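Local coordinates for protein MJ1225 (Methanocaldococcus jannaschii, PDB 3KH5) that binds AMP and ADP through its four CBS repeats and is probably an archaeal counterpart of the nucleotide-sensing gamma subunit of AMP-activated protein kinase, at residues A[232-237]-A[255-260]; A[191-196]-A[228-233]. All blocks are in the same frame, centred on the assembly; numbering follows the deposited sequence.

Contact 1. Residues A[232-237]-A[255-260]; sequences DVITAK and GALPVV. With AMP (adenosine monophosphate), chain C.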
loop_
_atom_site.group_PDB
_atom_site.type_symbol
_atom_site.label_atom_id
_atom_site.label_comp_id
_atom_site.label_asym_id
_atom_site.label_seq_id
_atom_site.Cartn_x
_atom_site.Cartn_y
_atom_site.Cartn_z
ATOM N N ASP A 232 11.701 -6.982 -13.530
ATOM C CA ASP A 232 10.948 -6.677 -14.726
ATOM C C ASP A 232 9.683 -5.901 -14.407
ATOM O O ASP A 232 8.716 -6.432 -13.851
ATOM C CB ASP A 232 10.712 -7.944 -15.539
ATOM C CG ASP A 232 12.013 -8.522 -16.067
ATOM O OD1 ASP A 232 12.552 -8.003 -17.070
ATOM O OD2 ASP A 232 12.515 -9.488 -15.456
ATOM N N VAL A 233 9.725 -4.622 -14.764
ATOM C CA VAL A 233 8.732 -3.663 -14.323
ATOM C C VAL A 233 7.805 -3.305 -15.475
ATOM O O VAL A 233 8.249 -3.154 -16.615
ATOM C CB VAL A 233 9.405 -2.377 -13.787
ATOM C CG1 VAL A 233 8.409 -1.535 -13.008
ATOM C CG2 VAL A 233 10.592 -2.721 -12.907
ATOM N N ILE A 234 6.514 -3.192 -15.173
ATOM C CA ILE A 234 5.549 -2.631 -16.109
ATOM C C ILE A 234 5.655 -1.112 -16.002
ATOM O O ILE A 234 5.441 -0.539 -14.926
ATOM C CB ILE A 234 4.114 -3.112 -15.805
ATOM C CG1 ILE A 234 4.023 -4.635 -15.967
ATOM C CG2 ILE A 234 3.104 -2.412 -16.717
ATOM C CD1 ILE A 234 2.852 -5.274 -15.258
ATOM N N THR A 235 6.002 -0.475 -17.118
ATOM C CA THR A 235 6.307 0.954 -17.161
ATOM C C THR A 235 5.335 1.705 -18.065
ATOM O O THR A 235 4.639 1.094 -18.879
ATOM C CB THR A 235 7.744 1.199 -17.684
ATOM O OG1 THR A 235 7.855 0.727 -19.033
ATOM C CG2 THR A 235 8.765 0.483 -16.818
ATOM N N ALA A 236 5.279 3.025 -17.912
ATOM C CA ALA A 236 4.590 3.881 -18.870
ATOM C C ALA A 236 5.627 4.755 -19.569
ATOM O O ALA A 236 6.801 4.750 -19.187
ATOM C CB ALA A 236 3.537 4.733 -18.171
ATOM N N LYS A 237 5.218 5.478 -20.604
ATOM C CA LYS A 237 6.096 6.460 -21.235
ATOM C C LYS A 237 5.276 7.663 -21.665
ATOM O O LYS A 237 4.074 7.543 -21.906
ATOM C CB LYS A 237 6.895 5.857 -22.411
ATOM C CG LYS A 237 6.056 5.226 -23.529
ATOM C CD LYS A 237 6.863 4.961 -24.810
ATOM C CE LYS A 237 7.576 3.606 -24.800
ATOM N NZ LYS A 237 8.997 3.706 -24.300
ATOM N N GLY A 255 -0.730 -0.472 -8.708
ATOM C CA GLY A 255 -1.105 0.905 -8.395
ATOM C C GLY A 255 -0.180 1.961 -8.961
ATOM O O GLY A 255 -0.522 3.139 -8.952
ATOM N N ALA A 256 0.985 1.544 -9.451
ATOM C CA ALA A 256 2.017 2.482 -9.889
ATOM C C ALA A 256 2.868 1.951 -11.041
ATOM O O ALA A 256 3.346 0.815 -10.998
ATOM C CB ALA A 256 2.912 2.868 -8.710
ATOM N N LEU A 257 3.049 2.781 -12.067
ATOM C CA LEU A 257 3.999 2.497 -13.142
ATOM C C LEU A 257 5.076 3.587 -13.194
ATOM O O LEU A 257 4.750 4.776 -13.257
ATOM C CB LEU A 257 3.294 2.389 -14.505
ATOM C CG LEU A 257 2.342 1.231 -14.837
ATOM C CD1 LEU A 257 1.093 1.234 -13.959
ATOM C CD2 LEU A 257 1.932 1.297 -16.306
ATOM N N PRO A 258 6.363 3.188 -13.136
ATOM C CA PRO A 258 7.459 4.112 -13.414
ATOM C C PRO A 258 7.350 4.578 -14.864
ATOM O O PRO A 258 7.018 3.778 -15.740
ATOM C CB PRO A 258 8.709 3.243 -13.222
ATOM C CG PRO A 258 8.270 2.162 -12.291
ATOM C CD PRO A 258 6.859 1.869 -12.701
ATOM N N VAL A 259 7.583 5.865 -15.105
ATOM C CA VAL A 259 7.570 6.414 -16.460
ATOM C C VAL A 259 9.014 6.481 -16.945
ATOM O O VAL A 259 9.871 7.093 -16.296
ATOM C CB VAL A 259 6.884 7.805 -16.526
ATOM C CG1 VAL A 259 6.690 8.251 -17.970
ATOM C CG2 VAL A 259 5.547 7.779 -15.792
ATOM N N VAL A 260 9.282 5.824 -18.070
ATOM C CA VAL A 260 10.647 5.712 -18.573
ATOM C C VAL A 260 10.845 6.143 -20.023
ATOM O O VAL A 260 9.902 6.222 -20.823
ATOM C CB VAL A 260 11.240 4.273 -18.406
ATOM C CG1 VAL A 260 11.263 3.856 -16.939
ATOM C CG2 VAL A 260 10.475 3.257 -19.261
HETATM P P AMP C . 1.551 -3.804 -4.710
HETATM O O1P AMP C . 0.295 -4.412 -4.202
HETATM O O2P AMP C . 2.338 -3.025 -3.534
HETATM O O3P AMP C . 1.277 -2.680 -5.847
HETATM O "O5'" AMP C . 2.591 -4.863 -5.318
HETATM C "C5'" AMP C . 2.294 -6.271 -5.480
HETATM C "C4'" AMP C . 3.375 -6.929 -6.340
HETATM O "O4'" AMP C . 3.319 -6.242 -7.624
HETATM C "C3'" AMP C . 4.739 -6.608 -5.701
HETATM O "O3'" AMP C . 5.626 -7.742 -5.795
HETATM C "C2'" AMP C . 5.266 -5.461 -6.562
HETATM O "O2'" AMP C . 6.695 -5.510 -6.634
HETATM C "C1'" AMP C . 4.637 -5.759 -7.927
HETATM N N9 AMP C . 4.503 -4.539 -8.776
HETATM C C8 AMP C . 3.957 -3.371 -8.422
HETATM N N7 AMP C . 4.017 -2.517 -9.443
HETATM C C5 AMP C . 4.608 -3.148 -10.452
HETATM C C6 AMP C . 4.939 -2.777 -11.746
HETATM N N6 AMP C . 4.659 -1.551 -12.183
HETATM N N1 AMP C . 5.545 -3.676 -12.544
HETATM C C2 AMP C . 5.827 -4.904 -12.114
HETATM N N3 AMP C . 5.522 -5.289 -10.883
HETATM C C4 AMP C . 4.915 -4.435 -10.035
#
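Ala236 is bridged to Val259 by a pair of backbone hydrogen bonds, Ala236 N to Pro258 O (2.9 Å) and Val260 N to Ala236 O (2.9 Å), which join residues 232-237 to strand 256-260 of the fourth CBS domain at one point. The bridge is single, and the touching parts of the two segments diverge by 63°. Val259 CA adds a C-H contact to Ala236 O. Toward the nucleotide the backbones separate, and the adenine edge of AMP enters between them: Ile234 N gives a nearly straight bond to N1 (2.8 Å, 167°), while N6 donates to Ile234 O (3.0 Å) on one segment and to Ala256 O (3.0 Å) on the other. This pattern reads the 6-amino group and N1, and so recognises adenine. Leu257 rests its CG against Ile234 O, turns CD2 to Ile234 CG2, and also packs on Ile245 and Met249 of helix 242-252. Pro258 lays its CD beside Val233 CG1, whose anti torsion to the backbone N (chi1 -165°) also brings that methyl to adenine N1. Farther out, Lys237 CB touches Val260 O, and its NZ forms a salt bridge with Glu262. Thr235 and Val260 meet at about a right angle, OG1 lying 3.6 Å from Val260 CG2.

Contact 2. Residues A[191-196]-A[228-233]; sequences VGIITS and IMKRDV. With AMP (adenosine monophosphate), chain C.
Ile193 and Lys230 form an antiparallel hydrogen-bonded pair that joins strand 189-195 of the third CBS domain to the loop that follows helix 225-228, beside the AMP site. Ile193 N donates to Lys230 O (2.8 Å, 150°), and Lys230 N returns a bond to Ile193 O (3.0 Å); the bridge is single, and the touching parts run 116° apart. Just before it, Val191 and Gly192 form a classic beta bulge opposite Val184. Lys230 O comes within 3.0 Å of Gly192 CA, a close approach made at a residue with no side chain. Among the apolar contacts, Ile194 CD1 meets the CD1 of Ile228 (3.8 Å), the two side chains crossing at a slant, and also touches Met229 CB; both isoleucines pack on Phe199 of helix 196-203. Ile193 CB lies against Val233 CG1. Other side chains pack on backbone: Met229 runs out extended beyond CG until CE reaches Val191 O, and Val233 presses CG2 onto Gly192. Ile193 also faces the nucleotide: with CG1 anti to the backbone N (chi1 -165°), CD1 reaches adenine N7, while CG2 touches both Lys230 CB and adenine C4. Lys230 brings its CG to N3 of the base. At the phosphate end Thr195, the N-cap of helix 196-203, has its backbone N bonded to Asp198 OD2, and its side chain grips AMP: OG1 donates to O2P (3.0 Å), and CG2 touches ribose C2' at 3.6 Å.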
loop_
_atom_site.group_PDB
_atom_site.type_symbol
_atom_site.label_atom_id
_atom_site.label_comp_id
_atom_site.label_asym_id
_atom_site.label_seq_id
_atom_site.Cartn_x
_atom_site.Cartn_y
_atom_site.Cartn_z
ATOM N N VAL A 191 15.944 -0.296 -12.923
ATOM C CA VAL A 191 16.476 -1.658 -12.889
ATOM C C VAL A 191 15.554 -2.611 -12.134
ATOM O O VAL A 191 15.791 -3.822 -12.101
ATOM C CB VAL A 191 17.921 -1.706 -12.317
ATOM C CG1 VAL A 191 18.921 -1.140 -13.325
ATOM C CG2 VAL A 191 18.020 -0.966 -10.990
ATOM N N GLY A 192 14.501 -2.050 -11.545
ATOM C CA GLY A 192 13.511 -2.819 -10.803
ATOM C C GLY A 192 12.470 -1.961 -10.104
ATOM O O GLY A 192 12.440 -0.741 -10.261
ATOM N N ILE A 193 11.606 -2.618 -9.338
ATOM C CA ILE A 193 10.638 -1.944 -8.475
ATOM C C ILE A 193 10.537 -2.723 -7.160
ATOM O O ILE A 193 10.675 -3.949 -7.141
ATOM C CB ILE A 193 9.248 -1.793 -9.165
ATOM C CG1 ILE A 193 8.358 -0.778 -8.425
ATOM C CG2 ILE A 193 8.557 -3.156 -9.342
ATOM C CD1 ILE A 193 7.148 -0.287 -9.228
ATOM N N ILE A 194 10.319 -2.002 -6.066
ATOM C CA ILE A 194 10.154 -2.601 -4.747
ATOM C C ILE A 194 8.950 -1.934 -4.067
ATOM O O ILE A 194 8.793 -0.709 -4.142
ATOM C CB ILE A 194 11.467 -2.476 -3.904
ATOM C CG1 ILE A 194 11.397 -3.335 -2.635
ATOM C CG2 ILE A 194 11.796 -1.019 -3.565
ATOM C CD1 ILE A 194 11.656 -4.814 -2.881
ATOM N N THR A 195 8.084 -2.740 -3.445
ATOM C CA THR A 195 6.887 -2.220 -2.764
ATOM C C THR A 195 6.795 -2.751 -1.328
ATOM O O THR A 195 7.501 -3.693 -0.975
ATOM C CB THR A 195 5.569 -2.531 -3.540
ATOM O OG1 THR A 195 5.190 -3.900 -3.348
ATOM C CG2 THR A 195 5.714 -2.239 -5.039
ATOM N N SER A 196 5.929 -2.151 -0.509
ATOM C CA SER A 196 5.733 -2.601 0.878
ATOM C C SER A 196 5.283 -4.068 0.967
ATOM O O SER A 196 5.587 -4.762 1.941
ATOM C CB SER A 196 4.739 -1.698 1.609
ATOM O OG SER A 196 3.470 -1.704 0.977
ATOM N N ILE A 228 15.488 -9.007 -3.503
ATOM C CA ILE A 228 14.041 -9.159 -3.373
ATOM C C ILE A 228 13.202 -8.328 -4.343
ATOM O O ILE A 228 12.000 -8.571 -4.483
ATOM C CB ILE A 228 13.559 -8.939 -1.904
ATOM C CG1 ILE A 228 13.953 -7.549 -1.388
ATOM C CG2 ILE A 228 14.089 -10.051 -0.987
ATOM C CD1 ILE A 228 13.139 -7.079 -0.184
ATOM N N MET A 229 13.830 -7.363 -5.015
ATOM C CA MET A 229 13.123 -6.521 -5.976
ATOM C C MET A 229 12.607 -7.302 -7.180
ATOM O O MET A 229 13.095 -8.389 -7.505
ATOM C CB MET A 229 13.995 -5.351 -6.446
ATOM C CG MET A 229 15.094 -5.725 -7.431
ATOM S SD MET A 229 16.093 -4.282 -7.819
ATOM C CE MET A 229 17.239 -4.964 -9.018
ATOM N N LYS A 230 11.602 -6.722 -7.820
ATOM C CA LYS A 230 11.078 -7.201 -9.076
ATOM C C LYS A 230 11.865 -6.499 -10.178
ATOM O O LYS A 230 11.785 -5.278 -10.308
ATOM C CB LYS A 230 9.591 -6.844 -9.149
ATOM C CG LYS A 230 8.893 -7.191 -10.446
ATOM C CD LYS A 230 8.713 -8.686 -10.588
ATOM C CE LYS A 230 7.864 -9.008 -11.797
ATOM N NZ LYS A 230 8.225 -10.342 -12.331
ATOM N N ARG A 231 12.632 -7.260 -10.957
ATOM C CA ARG A 231 13.515 -6.679 -11.973
ATOM C C ARG A 231 12.765 -6.259 -13.215
ATOM O O ARG A 231 13.147 -5.296 -13.882
ATOM C CB ARG A 231 14.604 -7.666 -12.367
ATOM C CG ARG A 231 15.652 -7.831 -11.317
ATOM C CD ARG A 231 16.696 -8.809 -11.777
ATOM N NE ARG A 231 17.451 -9.299 -10.634
ATOM C CZ ARG A 231 18.506 -8.683 -10.108
ATOM N NH1 ARG A 231 18.957 -7.544 -10.624
ATOM N NH2 ARG A 231 19.119 -9.215 -9.060
ATOM N N ASP A 232 11.701 -6.982 -13.530
ATOM C CA ASP A 232 10.948 -6.677 -14.726
ATOM C C ASP A 232 9.683 -5.901 -14.407
ATOM O O ASP A 232 8.716 -6.432 -13.851
ATOM C CB ASP A 232 10.712 -7.944 -15.539
ATOM C CG ASP A 232 12.013 -8.522 -16.067
ATOM O OD1 ASP A 232 12.552 -8.003 -17.070
ATOM O OD2 ASP A 232 12.515 -9.488 -15.456
ATOM N N VAL A 233 9.725 -4.622 -14.764
ATOM C CA VAL A 233 8.732 -3.663 -14.323
ATOM C C VAL A 233 7.805 -3.305 -15.475
ATOM O O VAL A 233 8.249 -3.154 -16.615
ATOM C CB VAL A 233 9.405 -2.377 -13.787
ATOM C CG1 VAL A 233 8.409 -1.535 -13.008
ATOM C CG2 VAL A 233 10.592 -2.721 -12.907
HETATM P P AMP C . 1.551 -3.804 -4.710
HETATM O O1P AMP C . 0.295 -4.412 -4.202
HETATM O O2P AMP C . 2.338 -3.025 -3.534
HETATM O O3P AMP C . 1.277 -2.680 -5.847
HETATM O "O5'" AMP C . 2.591 -4.863 -5.318
HETATM C "C5'" AMP C . 2.294 -6.271 -5.480
HETATM C "C4'" AMP C . 3.375 -6.929 -6.340
HETATM O "O4'" AMP C . 3.319 -6.242 -7.624
HETATM C "C3'" AMP C . 4.739 -6.608 -5.701
HETATM O "O3'" AMP C . 5.626 -7.742 -5.795
HETATM C "C2'" AMP C . 5.266 -5.461 -6.562
HETATM O "O2'" AMP C . 6.695 -5.510 -6.634
HETATM C "C1'" AMP C . 4.637 -5.759 -7.927
HETATM N N9 AMP C . 4.503 -4.539 -8.776
HETATM C C8 AMP C . 3.957 -3.371 -8.422
HETATM N N7 AMP C . 4.017 -2.517 -9.443
HETATM C C5 AMP C . 4.608 -3.148 -10.452
HETATM C C6 AMP C . 4.939 -2.777 -11.746
HETATM N N6 AMP C . 4.659 -1.551 -12.183
HETATM N N1 AMP C . 5.545 -3.676 -12.544
HETATM C C2 AMP C . 5.827 -4.904 -12.114
HETATM N N3 AMP C . 5.522 -5.289 -10.883
HETATM C C4 AMP C . 4.915 -4.435 -10.035
#

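Overall arrangement
Contacts 1 and 2 share Asp232 and Val233, so one loop is bridged to strand 189-195 and then to strand 256-260, and AMP lies between the two CBS domains. Both are partly buried, with centres 11 Å apart on the same side of the chain's centre, and they meet where Pro258 CG packs on Ile193 CD1. Each rests on a single backbone bridge, but their parts in the site differ. Contact 1 supplies backbone polar groups to the adenine edge, and all its touching residues are at least partly buried. Contact 2 gives apolar cover to the base and a hydroxyl to the phosphate, while Lys230 and Arg231 form its exposed border.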